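Local coordinates for protein flavin adenine dinucleotide synthase (PDB 2WSI) that catalyses the transfer of an adenylyl group from ATP to FMN, forming the coenzyme FAD and diphosphate in the last step of FAD biosynthesis, at residues 58-63 / 127-132; 68-73 / 100-105; 104-109 / 115-120. All blocks are in the same frame, centred on the assembly; numbering follows the deposited sequence.

How the contacts relate
All three contacts are built around the parallel part of one sheet, and all are buried. Contacts 1 and 2 touch through buried residues alone, while E117 in contact 3 is partly exposed. Strand 102-106 is common ground: contacts 2 and 3 both use it and share T104 and V105, and contact 1 spans it from the neighbouring strands 56-59 and 129-133. Contact 2 is wholly apolar and packs helix 64-87 on the start of the strand. Contact 3 lies at the far end, about 14 Å away between centres. There apolar packing of F106 on V120 is joined by a pair of acids and by adenine recognition. Contact 1 also joins apolar packing to FAD binding.

Contact 1: 58-63 / 127-132; sequences FSYNGG and YCLSLY. With FAD (flavin-adenine dinucleotide), chain C.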
# COMPACT_ATOMS: atom_id res chain seq x y z
N PHE A 58 10.83 0.95 5.04
CA PHE A 58 9.60 0.99 4.26
C PHE A 58 8.64 2.00 4.91
O PHE A 58 8.29 1.85 6.10
CB PHE A 58 8.97 -0.42 4.25
CG PHE A 58 7.87 -0.58 3.25
CD1 PHE A 58 8.11 -1.21 2.05
CD2 PHE A 58 6.60 -0.07 3.51
CE1 PHE A 58 7.11 -1.33 1.09
CE2 PHE A 58 5.59 -0.17 2.55
CZ PHE A 58 5.83 -0.80 1.35
N SER A 59 8.25 3.06 4.19
CA SER A 59 7.26 3.99 4.76
C SER A 59 5.85 3.44 4.55
O SER A 59 5.38 3.28 3.43
CB SER A 59 7.39 5.43 4.24
OG SER A 59 7.24 5.51 2.83
N TYR A 60 5.19 3.17 5.65
CA TYR A 60 3.91 2.49 5.62
C TYR A 60 2.88 3.28 6.43
O TYR A 60 3.14 3.64 7.58
CB TYR A 60 4.08 1.11 6.23
CG TYR A 60 2.83 0.26 6.25
CD1 TYR A 60 2.22 -0.12 5.05
CD2 TYR A 60 2.27 -0.18 7.45
CE1 TYR A 60 1.08 -0.91 5.05
CE2 TYR A 60 1.14 -0.97 7.46
CZ TYR A 60 0.54 -1.33 6.25
OH TYR A 60 -0.58 -2.12 6.18
N ASN A 61 1.71 3.53 5.85
CA ASN A 61 0.65 4.26 6.56
C ASN A 61 -0.69 3.51 6.48
O ASN A 61 -1.73 4.06 6.83
CB ASN A 61 0.48 5.68 6.00
CG ASN A 61 0.03 5.68 4.53
OD1 ASN A 61 -0.18 4.62 3.92
ND2 ASN A 61 -0.11 6.87 3.95
N GLY A 62 -0.64 2.24 6.08
CA GLY A 62 -1.83 1.40 6.08
C GLY A 62 -2.79 1.68 4.93
O GLY A 62 -3.81 0.99 4.79
N GLY A 63 -2.47 2.65 4.08
CA GLY A 63 -3.34 2.94 2.93
C GLY A 63 -3.24 1.86 1.85
O GLY A 63 -2.34 0.99 1.89
N TYR A 127 2.51 -8.74 9.07
CA TYR A 127 3.61 -8.79 8.09
C TYR A 127 4.97 -8.73 8.79
O TYR A 127 5.99 -8.62 8.13
CB TYR A 127 3.50 -7.66 7.08
CG TYR A 127 2.20 -7.65 6.34
CD1 TYR A 127 1.73 -8.79 5.71
CD2 TYR A 127 1.42 -6.50 6.29
CE1 TYR A 127 0.52 -8.78 5.03
CE2 TYR A 127 0.21 -6.47 5.60
CZ TYR A 127 -0.22 -7.62 4.97
OH TYR A 127 -1.42 -7.61 4.30
N CYS A 128 4.97 -8.77 10.12
CA CYS A 128 6.21 -8.81 10.89
C CYS A 128 7.08 -7.60 10.58
O CYS A 128 8.28 -7.72 10.22
CB CYS A 128 6.99 -10.12 10.59
SG CYS A 128 8.15 -10.57 11.89
N LEU A 129 6.47 -6.43 10.73
CA LEU A 129 7.15 -5.16 10.56
C LEU A 129 7.73 -4.70 11.88
O LEU A 129 7.09 -4.80 12.91
CB LEU A 129 6.15 -4.10 10.11
CG LEU A 129 5.32 -4.54 8.90
CD1 LEU A 129 4.38 -3.38 8.46
CD2 LEU A 129 6.25 -4.98 7.77
N SER A 130 8.92 -4.15 11.83
CA SER A 130 9.52 -3.49 12.98
C SER A 130 9.18 -2.03 12.83
O SER A 130 9.80 -1.30 12.05
CB SER A 130 11.03 -3.64 12.99
OG SER A 130 11.58 -2.91 14.08
N LEU A 131 8.19 -1.60 13.58
CA LEU A 131 7.62 -0.29 13.34
C LEU A 131 8.23 0.82 14.18
O LEU A 131 8.15 0.80 15.41
CB LEU A 131 6.12 -0.36 13.62
CG LEU A 131 5.32 0.86 13.19
CD1 LEU A 131 5.17 0.85 11.65
CD2 LEU A 131 3.98 0.80 13.86
N TYR A 132 8.85 1.79 13.52
CA TYR A 132 9.07 3.08 14.15
C TYR A 132 7.80 3.87 13.93
O TYR A 132 7.37 4.05 12.78
CB TYR A 132 10.22 3.81 13.49
CG TYR A 132 10.37 5.26 13.89
CD1 TYR A 132 11.14 5.64 14.99
CD2 TYR A 132 9.78 6.27 13.14
CE1 TYR A 132 11.30 6.99 15.33
CE2 TYR A 132 9.92 7.62 13.46
CZ TYR A 132 10.68 7.97 14.55
OH TYR A 132 10.81 9.32 14.83
PA FAD C . 0.65 10.42 0.31
O1A FAD C . -0.74 10.45 0.88
O2A FAD C . 1.54 11.43 0.98
O5B FAD C . 1.31 8.94 0.31
C5B FAD C . 2.43 8.70 -0.53
C4B FAD C . 3.33 7.67 0.15
O4B FAD C . 4.06 8.28 1.18
C3B FAD C . 2.53 6.57 0.82
O3B FAD C . 2.27 5.51 -0.07
C2B FAD C . 3.45 6.14 1.95
O2B FAD C . 4.42 5.23 1.48
C1B FAD C . 4.13 7.44 2.31
N9A FAD C . 3.38 8.06 3.41
C8A FAD C . 2.39 9.01 3.34
N7A FAD C . 1.99 9.32 4.60
C5A FAD C . 2.70 8.55 5.46
C6A FAD C . 2.70 8.43 6.84
N6A FAD C . 1.90 9.16 7.63
N1A FAD C . 3.59 7.56 7.41
C2A FAD C . 4.46 6.80 6.66
N3A FAD C . 4.43 6.89 5.29
C4A FAD C . 3.58 7.78 4.72
N1 FAD C . 8.18 15.75 -1.75
C2 FAD C . 9.07 16.56 -2.39
O2 FAD C . 8.67 17.54 -3.03
N3 FAD C . 10.41 16.30 -2.33
C4 FAD C . 10.89 15.22 -1.62
O4 FAD C . 12.11 15.04 -1.61
C4X FAD C . 9.98 14.38 -0.95
N5 FAD C . 10.41 13.28 -0.22
C5X FAD C . 9.50 12.46 0.41
C6 FAD C . 9.92 11.35 1.15
C7 FAD C . 8.98 10.55 1.81
C7M FAD C . 9.40 9.36 2.62
C8 FAD C . 7.63 10.86 1.72
C8M FAD C . 6.61 10.00 2.40
C9 FAD C . 7.22 11.96 0.98
C9A FAD C . 8.14 12.76 0.34
N10 FAD C . 7.70 13.86 -0.37
C10 FAD C . 8.62 14.65 -1.04
C1' FAD C . 6.23 14.15 -0.47
C2' FAD C . 5.61 13.40 -1.67
O2' FAD C . 6.30 13.61 -2.88
C3' FAD C . 4.14 13.74 -1.89
O3' FAD C . 4.04 15.05 -2.39
C4' FAD C . 3.36 13.62 -0.60
O4' FAD C . 3.66 12.39 0.04
C5' FAD C . 1.86 13.65 -0.87
O5' FAD C . 1.57 12.85 -2.00
P FAD C . 0.27 11.91 -2.04
O1P FAD C . -0.87 12.60 -1.34
O2P FAD C . -0.01 11.47 -3.46
O3P FAD C . 0.61 10.55 -1.27
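The loop that leaves strand 56-59 belongs to the nucleotide site, and its first residue, Y60, packs on L129 of strand 129-133. These strands are not neighbours: strand 102-106 runs between them, and the side chain of T104 touches both Y60 and L129. The backbones therefore stay well apart, with Y60 CA 9.0 Å from L131 CA. L129 CD1 approaches the side of the tyrosine ring that carries CD2 and CE2, at 4.0 Å from Y60 CD2. The two side chains cross at about a right angle. Y60 has CG anti to the backbone N (chi1 -179°), which carries the ring across toward the outer strand. G62 N sits 3.6 Å above the plane of this ring, over its centre, so the chain folds back on one face. The phenol oxygen lies near the plane of the Y127 ring, with Y60 OH 4.5 Å from Y127 CE2. Y60 OH is hydrogen-bonded to T123 of helix 114-126, and Y127 OH separately to E211 and Q67.

The sequence SYNGG, set between a strand and the helix that begins after G63, is consistent with the PP-loop seen in relatives of the PAPS reductase family. Here it holds the adenosine half of FAD. The ribose hydroxyl FAD O2B donates to S59 O at 2.9 Å. S59 CB lies 3.5 Å from FAD N3A. N61 lies over a face of the adenine, with N61 CB 3.6 Å from FAD C6A. Its amide is tilted against the base, and N61 ND2 comes 3.3 Å from FAD N7A. G62 has a positive phi (77°), which favours glycine at this bend.

Contact 2: 68-73 / 100-105; sequences VLLLLY and QRLPTV
The helix turn that carries L70 and Y73 passes over the start of the strand that carries L102, and the nearest CA atoms, L70 CA and T104 CA, are 10.2 Å apart. Side chains bridge that distance. In L102 a chi1 of -165° swings the branch away from its own N and out to the helix, and its CD2 methyl meets two residues at once. It lies 4.0 Å from L70 CD1, where the two leucines slide past each other in opposite directions. It also lies 4.0 Å from Y73 CD2, approaching the ring obliquely. The second methyl, L102 CD1, reaches the same CD2-CE2 side of the ring, 4.1 Å from Y73 CE2.

This is the packing of a beta-alpha-beta crossover: strand 56-59, helix 64-87 and strand 102-106, with the two strands adjacent and parallel. F58 of the first strand joins in. Its ring meets that of Y73 edge-to-face, and its side chain also touches L70. F46 makes a further edge-to-face contact with Y73.

The side-chain hydrogen bonds here are local to the 100-105 segment and do not cross to the helix. T104 OG1 donates to L102 O at 2.9 Å, from well above the carbonyl plane. Q100 NE2 donates to R101 O at 3.1 Å.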
# COMPACT_ATOMS: atom_id res chain seq x y z
N VAL A 68 -0.44 -2.37 -1.09
CA VAL A 68 -0.15 -3.12 -2.31
C VAL A 68 1.36 -3.22 -2.47
O VAL A 68 1.89 -4.31 -2.74
CB VAL A 68 -0.80 -2.49 -3.57
CG1 VAL A 68 -0.14 -3.06 -4.85
CG2 VAL A 68 -2.30 -2.78 -3.56
N LEU A 69 2.06 -2.10 -2.30
CA LEU A 69 3.51 -2.10 -2.42
C LEU A 69 4.17 -3.03 -1.41
O LEU A 69 5.09 -3.79 -1.74
CB LEU A 69 4.09 -0.69 -2.28
CG LEU A 69 5.59 -0.59 -2.56
CD1 LEU A 69 5.98 -1.34 -3.85
CD2 LEU A 69 6.07 0.85 -2.56
N LEU A 70 3.68 -2.99 -0.18
CA LEU A 70 4.24 -3.87 0.84
C LEU A 70 4.07 -5.34 0.48
O LEU A 70 4.99 -6.13 0.63
CB LEU A 70 3.57 -3.57 2.20
CG LEU A 70 4.08 -4.49 3.32
CD1 LEU A 70 5.61 -4.38 3.45
CD2 LEU A 70 3.39 -4.12 4.65
N LEU A 71 2.90 -5.72 -0.04
CA LEU A 71 2.71 -7.10 -0.50
C LEU A 71 3.71 -7.43 -1.62
O LEU A 71 4.33 -8.48 -1.59
CB LEU A 71 1.28 -7.36 -0.99
CG LEU A 71 0.14 -7.15 -0.00
CD1 LEU A 71 -1.20 -7.41 -0.71
CD2 LEU A 71 0.29 -8.05 1.23
N LEU A 72 3.87 -6.54 -2.60
CA LEU A 72 4.84 -6.76 -3.69
C LEU A 72 6.29 -6.83 -3.17
O LEU A 72 7.10 -7.64 -3.62
CB LEU A 72 4.72 -5.67 -4.77
CG LEU A 72 3.34 -5.67 -5.42
CD1 LEU A 72 3.22 -4.41 -6.28
CD2 LEU A 72 3.13 -6.95 -6.23
N TYR A 73 6.59 -5.99 -2.20
CA TYR A 73 7.92 -5.88 -1.63
C TYR A 73 8.25 -7.20 -0.91
O TYR A 73 9.35 -7.74 -1.07
CB TYR A 73 7.92 -4.74 -0.62
CG TYR A 73 9.28 -4.31 -0.12
CD1 TYR A 73 10.04 -3.40 -0.86
CD2 TYR A 73 9.78 -4.76 1.09
CE1 TYR A 73 11.26 -2.96 -0.41
CE2 TYR A 73 11.03 -4.33 1.56
CZ TYR A 73 11.76 -3.41 0.79
OH TYR A 73 12.98 -2.92 1.20
N GLN A 100 13.71 -12.17 11.77
CA GLN A 100 13.77 -10.76 12.09
C GLN A 100 12.51 -10.04 11.59
O GLN A 100 11.66 -10.63 10.94
CB GLN A 100 14.99 -10.13 11.42
CG GLN A 100 14.90 -10.15 9.89
CD GLN A 100 15.91 -9.21 9.26
OE1 GLN A 100 17.01 -9.63 8.93
NE2 GLN A 100 15.54 -7.92 9.13
N ARG A 101 12.44 -8.73 11.86
CA ARG A 101 11.31 -7.91 11.42
C ARG A 101 11.76 -6.92 10.34
O ARG A 101 12.94 -6.59 10.24
CB ARG A 101 10.72 -7.16 12.61
CG ARG A 101 10.35 -8.12 13.76
CD ARG A 101 9.54 -7.45 14.84
NE ARG A 101 10.33 -6.44 15.53
CZ ARG A 101 9.90 -5.71 16.55
NH1 ARG A 101 8.67 -5.87 17.03
NH2 ARG A 101 10.71 -4.82 17.11
N LEU A 102 10.81 -6.46 9.52
CA LEU A 102 11.10 -5.57 8.39
C LEU A 102 11.09 -4.11 8.85
O LEU A 102 10.09 -3.63 9.37
CB LEU A 102 10.02 -5.74 7.32
CG LEU A 102 10.39 -5.16 5.95
CD1 LEU A 102 11.49 -6.00 5.31
CD2 LEU A 102 9.16 -5.12 5.03
N PRO A 103 12.20 -3.39 8.65
CA PRO A 103 12.22 -2.03 9.18
C PRO A 103 11.21 -1.12 8.47
O PRO A 103 11.22 -1.03 7.24
CB PRO A 103 13.64 -1.54 8.88
CG PRO A 103 14.44 -2.77 8.61
CD PRO A 103 13.50 -3.81 8.09
N THR A 104 10.40 -0.43 9.26
CA THR A 104 9.23 0.25 8.73
C THR A 104 9.06 1.54 9.50
O THR A 104 9.41 1.61 10.68
CB THR A 104 7.96 -0.64 8.90
OG1 THR A 104 8.15 -1.89 8.21
CG2 THR A 104 6.69 0.07 8.35
N VAL A 105 8.55 2.57 8.83
CA VAL A 105 8.35 3.86 9.48
C VAL A 105 6.94 4.34 9.24
O VAL A 105 6.49 4.32 8.09
CB VAL A 105 9.35 4.93 8.97
CG1 VAL A 105 9.49 4.87 7.47
CG2 VAL A 105 8.89 6.34 9.39

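Contact 3: 104-109 / 115-120; sequences TVFIDQ and TLENFV. With FAD (flavin-adenine dinucleotide), chain C.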
# COMPACT_ATOMS: atom_id res chain seq x y z
N THR A 104 10.40 -0.43 9.26
CA THR A 104 9.23 0.25 8.73
C THR A 104 9.06 1.54 9.50
O THR A 104 9.41 1.61 10.68
CB THR A 104 7.96 -0.64 8.90
OG1 THR A 104 8.15 -1.89 8.21
CG2 THR A 104 6.69 0.07 8.35
N VAL A 105 8.55 2.57 8.83
CA VAL A 105 8.35 3.86 9.48
C VAL A 105 6.94 4.34 9.24
O VAL A 105 6.49 4.32 8.09
CB VAL A 105 9.35 4.93 8.97
CG1 VAL A 105 9.49 4.87 7.47
CG2 VAL A 105 8.89 6.34 9.39
N PHE A 106 6.24 4.74 10.31
CA PHE A 106 4.88 5.25 10.22
C PHE A 106 4.87 6.60 10.90
O PHE A 106 5.21 6.71 12.08
CB PHE A 106 3.89 4.33 10.94
CG PHE A 106 2.48 4.90 11.03
CD1 PHE A 106 1.90 5.54 9.93
CD2 PHE A 106 1.75 4.79 12.20
CE1 PHE A 106 0.62 6.05 10.00
CE2 PHE A 106 0.44 5.32 12.29
CZ PHE A 106 -0.11 5.94 11.18
N ILE A 107 4.46 7.64 10.18
CA ILE A 107 4.34 8.94 10.83
C ILE A 107 2.92 9.08 11.33
O ILE A 107 1.98 9.17 10.54
CB ILE A 107 4.76 10.09 9.91
CG1 ILE A 107 6.16 9.85 9.33
CG2 ILE A 107 4.72 11.42 10.70
CD1 ILE A 107 7.26 9.61 10.42
N ASP A 108 2.77 9.04 12.65
CA ASP A 108 1.47 9.20 13.29
C ASP A 108 1.24 10.67 13.61
O ASP A 108 2.12 11.33 14.14
CB ASP A 108 1.41 8.37 14.57
CG ASP A 108 -0.00 8.19 15.09
OD1 ASP A 108 -0.96 8.28 14.30
OD2 ASP A 108 -0.16 7.93 16.31
N GLN A 109 0.04 11.17 13.32
CA GLN A 109 -0.27 12.59 13.50
C GLN A 109 -1.54 12.76 14.33
O GLN A 109 -2.28 11.80 14.54
CB GLN A 109 -0.38 13.25 12.13
CG GLN A 109 0.79 12.85 11.22
CD GLN A 109 0.68 13.40 9.80
OE1 GLN A 109 -0.06 12.87 8.96
NE2 GLN A 109 1.42 14.47 9.52
N THR A 115 -9.14 4.32 13.17
CA THR A 115 -9.36 3.11 12.41
C THR A 115 -8.08 2.73 11.66
O THR A 115 -7.75 1.55 11.53
CB THR A 115 -10.50 3.29 11.38
OG1 THR A 115 -11.74 3.53 12.06
CG2 THR A 115 -10.62 2.04 10.51
N LEU A 116 -7.38 3.75 11.14
CA LEU A 116 -6.16 3.55 10.35
C LEU A 116 -5.00 3.20 11.29
O LEU A 116 -4.23 2.31 11.01
CB LEU A 116 -5.81 4.82 9.56
CG LEU A 116 -4.58 4.63 8.67
CD1 LEU A 116 -4.93 3.76 7.47
CD2 LEU A 116 -3.97 5.94 8.23
N GLU A 117 -4.88 3.92 12.39
CA GLU A 117 -3.86 3.57 13.39
C GLU A 117 -3.99 2.11 13.80
O GLU A 117 -3.00 1.37 13.87
CB GLU A 117 -4.00 4.46 14.64
CG GLU A 117 -3.38 5.84 14.51
CD GLU A 117 -3.86 6.82 15.58
OE1 GLU A 117 -4.85 6.48 16.28
OE2 GLU A 117 -3.28 7.94 15.72
N ASN A 118 -5.21 1.68 14.06
CA ASN A 118 -5.43 0.29 14.47
C ASN A 118 -5.04 -0.70 13.37
O ASN A 118 -4.44 -1.74 13.64
CB ASN A 118 -6.88 0.06 14.89
CG ASN A 118 -7.20 0.66 16.25
OD1 ASN A 118 -6.32 0.84 17.08
ND2 ASN A 118 -8.46 0.98 16.48
N PHE A 119 -5.37 -0.36 12.13
CA PHE A 119 -4.99 -1.17 10.98
C PHE A 119 -3.47 -1.26 10.81
O PHE A 119 -2.93 -2.31 10.46
CB PHE A 119 -5.62 -0.58 9.70
CG PHE A 119 -5.40 -1.45 8.49
CD1 PHE A 119 -6.06 -2.67 8.38
CD2 PHE A 119 -4.55 -1.06 7.49
CE1 PHE A 119 -5.87 -3.47 7.27
CE2 PHE A 119 -4.35 -1.85 6.39
CZ PHE A 119 -5.01 -3.05 6.28
N VAL A 120 -2.77 -0.15 11.03
CA VAL A 120 -1.31 -0.17 10.93
C VAL A 120 -0.71 -1.12 11.94
O VAL A 120 0.18 -1.91 11.63
CB VAL A 120 -0.71 1.25 11.12
CG1 VAL A 120 0.79 1.16 11.22
CG2 VAL A 120 -1.12 2.17 9.94
PA FAD C . 0.65 10.42 0.31
O1A FAD C . -0.74 10.45 0.88
O2A FAD C . 1.54 11.43 0.98
O5B FAD C . 1.31 8.94 0.31
C5B FAD C . 2.43 8.70 -0.53
C4B FAD C . 3.33 7.67 0.15
O4B FAD C . 4.06 8.28 1.18
C3B FAD C . 2.53 6.57 0.82
O3B FAD C . 2.27 5.51 -0.07
C2B FAD C . 3.45 6.14 1.95
O2B FAD C . 4.42 5.23 1.48
C1B FAD C . 4.13 7.44 2.31
N9A FAD C . 3.38 8.06 3.41
C8A FAD C . 2.39 9.01 3.34
N7A FAD C . 1.99 9.32 4.60
C5A FAD C . 2.70 8.55 5.46
C6A FAD C . 2.70 8.43 6.84
N6A FAD C . 1.90 9.16 7.63
N1A FAD C . 3.59 7.56 7.41
C2A FAD C . 4.46 6.80 6.66
N3A FAD C . 4.43 6.89 5.29
C4A FAD C . 3.58 7.78 4.72
N1 FAD C . 8.18 15.75 -1.75
C2 FAD C . 9.07 16.56 -2.39
O2 FAD C . 8.67 17.54 -3.03
N3 FAD C . 10.41 16.30 -2.33
C4 FAD C . 10.89 15.22 -1.62
O4 FAD C . 12.11 15.04 -1.61
C4X FAD C . 9.98 14.38 -0.95
N5 FAD C . 10.41 13.28 -0.22
C5X FAD C . 9.50 12.46 0.41
C6 FAD C . 9.92 11.35 1.15
C7 FAD C . 8.98 10.55 1.81
C7M FAD C . 9.40 9.36 2.62
C8 FAD C . 7.63 10.86 1.72
C8M FAD C . 6.61 10.00 2.40
C9 FAD C . 7.22 11.96 0.98
C9A FAD C . 8.14 12.76 0.34
N10 FAD C . 7.70 13.86 -0.37
C10 FAD C . 8.62 14.65 -1.04
C1' FAD C . 6.23 14.15 -0.47
C2' FAD C . 5.61 13.40 -1.67
O2' FAD C . 6.30 13.61 -2.88
C3' FAD C . 4.14 13.74 -1.89
O3' FAD C . 4.04 15.05 -2.39
C4' FAD C . 3.36 13.62 -0.60
O4' FAD C . 3.66 12.39 0.04
C5' FAD C . 1.86 13.65 -0.87
O5' FAD C . 1.57 12.85 -2.00
P FAD C . 0.27 11.91 -2.04
O1P FAD C . -0.87 12.60 -1.34
O2P FAD C . -0.01 11.47 -3.46
O3P FAD C . 0.61 10.55 -1.27
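I107 N donates to FAD N1A at 2.9 Å, and I107 O accepts from FAD N6A at 2.9 Å. Both bonds are nearly straight. The backbone of one residue thus reads the adenine through a ring nitrogen and the amino group. F106, just before it, points its side chain toward helix 114-126, while F106 CD1 still lies 3.6 Å from FAD N1A. A chi1 of 173° extends the side chain away from its own N and lays the ring under V120. V120 CG2 stands over the ring face, 4.2 Å from the centroid of F106 and 12° off the ring normal, a CH-pi contact. V120 CG1 adds packing at 3.9 Å from F106 CD2. D108 N lies over the opposite face, and E117 CG comes in at the ring edge.

The contact ties strand to helix within a beta-alpha-beta unit made of strand 102-106, helix 114-126 and strand 129-133. The adenine binds at the C-terminal end of the first of these strands.

Past the strand end, two acids meet. D108 OD1 lies 2.7 Å from E117 OE2, and the carboxylate planes are 72° apart. Oxygens this close suggest that one of the acids holds a proton. E133 OE2 lies near D108 OD2 and would probably favour the protonated form further. R136 gives D108 OD2 a long, weak ion pair. With an alanine at D108, E117 OE2 would probably lose its close carboxylate mate and the end of E117 would be freer to turn. D108 N is itself bonded to the S134 hydroxyl.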